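Side-chain contact in putative PLP-dependent aminotransferase (Bacillus cereus ATCC 10987, PDB 3JU7), which probably transfers amino groups with the help of pyridoxal phosphate: residues M143-Y148 with Q177-M182. Numbering follows the deposited sequence.
Sequences MNLEEY and QDFSGM
F179 turns its CG away from the backbone N (chi1 -175°) and so extends its ring from the loop toward the start of helix 146-153, where L145 has CG anti to the carbonyl carbon (chi1 -63°) and meets it roughly at a right angle. F179 thus packs its ring against the residues that lead into the helix, meeting L145 and Y148 through carbon-to-carbon contacts. L145 CD1 sits over one ring face in a CH-pi contact, 4.3 Å from the F179 centroid, while L145 CB approaches F179 CD1 at 4.0 Å. Three residues further on, Y148 CB touches F179 CE1 obliquely at 3.8 Å; the phenol beyond it leads away. On the opposite face of the F179 ring lies G181 N, 3.3 Å above the plane and toward the rim, so the ring is sandwiched between L145 and its own loop. Just before the helix, N144 OD1 accepts from E146 N at 3.1 Å, a capping bond. Around this buried contact, Y148 packs on helix 116-126, and S180 OG is hydrogen-bonded to E149 OE2 of helix 146-153. Backbone hydrogen bonding of F179 with K204, just beyond strand 199-203, ties the loop to the sheet it enters as strand 182-186.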
HETATM    1  N   MSE A 143      12.610 -13.151 -19.646  1.00 24.53           N
HETATM    2  CA  MSE A 143      13.451 -12.075 -20.185  1.00 23.20           C
HETATM    3  C   MSE A 143      14.805 -12.203 -19.539  1.00 24.58           C
HETATM    4  O   MSE A 143      14.961 -11.981 -18.334  1.00 24.92           O
HETATM    5  CB  MSE A 143      12.864 -10.721 -19.864  1.00 23.27           C
HETATM    6  CG  MSE A 143      13.692  -9.559 -20.371  1.00 22.56           C
HETATM    7 SE   MSE A 143      12.879  -7.902 -19.842  0.75 18.93          SE
HETATM    8  CE  MSE A 143      13.285  -7.908 -17.924  1.00 21.71           C
ATOM      9  N   ASN A 144      15.792 -12.582 -20.337  1.00 26.23           N
ATOM     10  CA  ASN A 144      17.111 -12.849 -19.830  1.00 26.56           C
ATOM     11  C   ASN A 144      17.705 -11.590 -19.224  1.00 26.14           C
ATOM     12  O   ASN A 144      17.541 -10.517 -19.786  1.00 26.83           O
ATOM     13  CB  ASN A 144      18.017 -13.354 -20.945  1.00 29.05           C
ATOM     14  CG  ASN A 144      19.224 -14.078 -20.406  1.00 39.20           C
ATOM     15  OD1 ASN A 144      20.213 -13.452 -19.960  1.00 40.95           O
ATOM     16  ND2 ASN A 144      19.150 -15.422 -20.419  1.00 47.63           N
ATOM     17  N   LEU A 145      18.418 -11.728 -18.100  1.00 26.77           N
ATOM     18  CA  LEU A 145      18.898 -10.571 -17.330  1.00 27.70           C
ATOM     19  C   LEU A 145      20.408 -10.316 -17.397  1.00 27.09           C
ATOM     20  O   LEU A 145      20.895  -9.423 -16.698  1.00 26.35           O
ATOM     21  CB  LEU A 145      18.461 -10.696 -15.856  1.00 26.98           C
ATOM     22  CG  LEU A 145      16.951 -10.679 -15.638  1.00 28.65           C
ATOM     23  CD1 LEU A 145      16.623 -10.914 -14.183  1.00 14.92           C
ATOM     24  CD2 LEU A 145      16.385  -9.347 -16.122  1.00 21.95           C
ATOM     25  N   GLU A 146      21.138 -11.085 -18.222  1.00 25.66           N
ATOM     26  CA  GLU A 146      22.583 -10.890 -18.409  1.00 24.55           C
ATOM     27  C   GLU A 146      22.975  -9.428 -18.691  1.00 23.84           C
ATOM     28  O   GLU A 146      23.855  -8.907 -18.069  1.00 22.99           O
ATOM     29  CB  GLU A 146      23.104 -11.769 -19.557  1.00 22.69           C
ATOM     30  N   GLU A 147      22.299  -8.772 -19.622  1.00 26.57           N
ATOM     31  CA  GLU A 147      22.670  -7.428 -20.031  1.00 28.59           C
ATOM     32  C   GLU A 147      22.282  -6.414 -18.968  1.00 27.34           C
ATOM     33  O   GLU A 147      22.942  -5.390 -18.812  1.00 27.04           O
ATOM     34  CB  GLU A 147      22.017  -7.063 -21.377  1.00 32.97           C
ATOM     35  CG  GLU A 147      22.231  -8.089 -22.545  1.00 44.75           C
ATOM     36  CD  GLU A 147      23.647  -8.089 -23.129  1.00 60.17           C
ATOM     37  OE1 GLU A 147      24.607  -8.426 -22.389  1.00 69.19           O
ATOM     38  OE2 GLU A 147      23.797  -7.778 -24.340  1.00 65.15           O
ATOM     39  N   TYR A 148      21.218  -6.709 -18.225  1.00 25.09           N
ATOM     40  CA  TYR A 148      20.759  -5.833 -17.134  1.00 23.99           C
ATOM     41  C   TYR A 148      21.710  -5.929 -15.952  1.00 25.28           C
ATOM     42  O   TYR A 148      21.987  -4.931 -15.252  1.00 23.98           O
ATOM     43  CB  TYR A 148      19.305  -6.161 -16.746  1.00 20.90           C
ATOM     44  CG  TYR A 148      18.343  -5.690 -17.843  1.00 22.22           C
ATOM     45  CD1 TYR A 148      18.107  -4.331 -18.056  1.00 23.14           C
ATOM     46  CD2 TYR A 148      17.724  -6.592 -18.691  1.00 22.73           C
ATOM     47  CE1 TYR A 148      17.252  -3.895 -19.086  1.00 26.87           C
ATOM     48  CE2 TYR A 148      16.872  -6.163 -19.725  1.00 25.08           C
ATOM     49  CZ  TYR A 148      16.641  -4.841 -19.912  1.00 17.55           C
ATOM     50  OH  TYR A 148      15.837  -4.444 -20.941  1.00 30.17           O
ATOM     51  N   GLN A 177      16.995 -15.176 -10.360  1.00 24.62           N
ATOM     52  CA  GLN A 177      17.978 -15.736  -9.420  1.00 22.65           C
ATOM     53  C   GLN A 177      19.304 -14.995  -9.531  1.00 23.47           C
ATOM     54  O   GLN A 177      19.796 -14.773 -10.650  1.00 25.28           O
ATOM     55  CB  GLN A 177      18.163 -17.227  -9.700  1.00 21.28           C
ATOM     56  CG  GLN A 177      19.198 -17.967  -8.788  1.00 20.55           C
ATOM     57  CD  GLN A 177      18.699 -18.096  -7.360  1.00 24.74           C
ATOM     58  OE1 GLN A 177      17.644 -18.696  -7.124  1.00 23.35           O
ATOM     59  NE2 GLN A 177      19.418 -17.486  -6.403  1.00 18.30           N
ATOM     60  N   ASP A 178      19.851 -14.592  -8.383  1.00 20.89           N
ATOM     61  CA  ASP A 178      21.166 -13.979  -8.292  1.00 20.58           C
ATOM     62  C   ASP A 178      21.274 -12.611  -8.964  1.00 21.41           C
ATOM     63  O   ASP A 178      22.358 -12.089  -9.087  1.00 23.03           O
ATOM     64  CB  ASP A 178      22.275 -14.916  -8.841  1.00 19.66           C
ATOM     65  CG  ASP A 178      22.419 -16.212  -8.028  1.00 27.93           C
ATOM     66  OD1 ASP A 178      21.870 -16.286  -6.920  1.00 25.13           O
ATOM     67  OD2 ASP A 178      23.067 -17.177  -8.505  1.00 24.57           O
ATOM     68  N   PHE A 179      20.171 -12.012  -9.395  1.00 23.59           N
ATOM     69  CA  PHE A 179      20.259 -10.697 -10.022  1.00 22.13           C
ATOM     70  C   PHE A 179      20.713  -9.644  -8.995  1.00 24.34           C
ATOM     71  O   PHE A 179      20.219  -9.605  -7.839  1.00 24.42           O
ATOM     72  CB  PHE A 179      18.925 -10.331 -10.593  1.00 22.01           C
ATOM     73  CG  PHE A 179      18.903  -9.040 -11.366  1.00 19.74           C
ATOM     74  CD1 PHE A 179      19.687  -8.876 -12.510  1.00 19.73           C
ATOM     75  CD2 PHE A 179      18.039  -8.036 -10.998  1.00 21.16           C
ATOM     76  CE1 PHE A 179      19.627  -7.712 -13.271  1.00 27.82           C
ATOM     77  CE2 PHE A 179      17.926  -6.857 -11.761  1.00 26.54           C
ATOM     78  CZ  PHE A 179      18.731  -6.683 -12.888  1.00 25.61           C
ATOM     79  N   SER A 180      21.650  -8.798  -9.421  1.00 21.41           N
ATOM     80  CA  SER A 180      22.176  -7.749  -8.561  1.00 24.14           C
ATOM     81  C   SER A 180      21.192  -6.645  -8.270  1.00 24.68           C
ATOM     82  O   SER A 180      21.265  -6.042  -7.216  1.00 24.92           O
ATOM     83  CB  SER A 180      23.382  -7.111  -9.211  1.00 24.51           C
ATOM     84  OG  SER A 180      24.388  -8.073  -9.292  1.00 33.82           O
ATOM     85  N   GLY A 181      20.325  -6.335  -9.232  1.00 21.86           N
ATOM     86  CA  GLY A 181      19.311  -5.315  -9.033  1.00 22.31           C
ATOM     87  C   GLY A 181      18.171  -5.848  -8.195  1.00 23.02           C
ATOM     88  O   GLY A 181      18.352  -6.738  -7.352  1.00 19.25           O
HETATM   89  N   MSE A 182      16.986  -5.303  -8.431  1.00 22.51           N
HETATM   90  CA  MSE A 182      15.796  -5.756  -7.727  1.00 23.77           C
HETATM   91  C   MSE A 182      14.774  -6.273  -8.718  1.00 23.88           C
HETATM   92  O   MSE A 182      14.712  -5.789  -9.849  1.00 24.38           O
HETATM   93  CB  MSE A 182      15.216  -4.627  -6.892  1.00 24.72           C
HETATM   94  CG  MSE A 182      15.936  -4.547  -5.595  1.00 25.79           C
HETATM   95 SE   MSE A 182      15.552  -3.121  -4.394  0.75 17.50          SE
HETATM   96  CE  MSE A 182      16.182  -4.155  -2.878  1.00 28.34           C
TER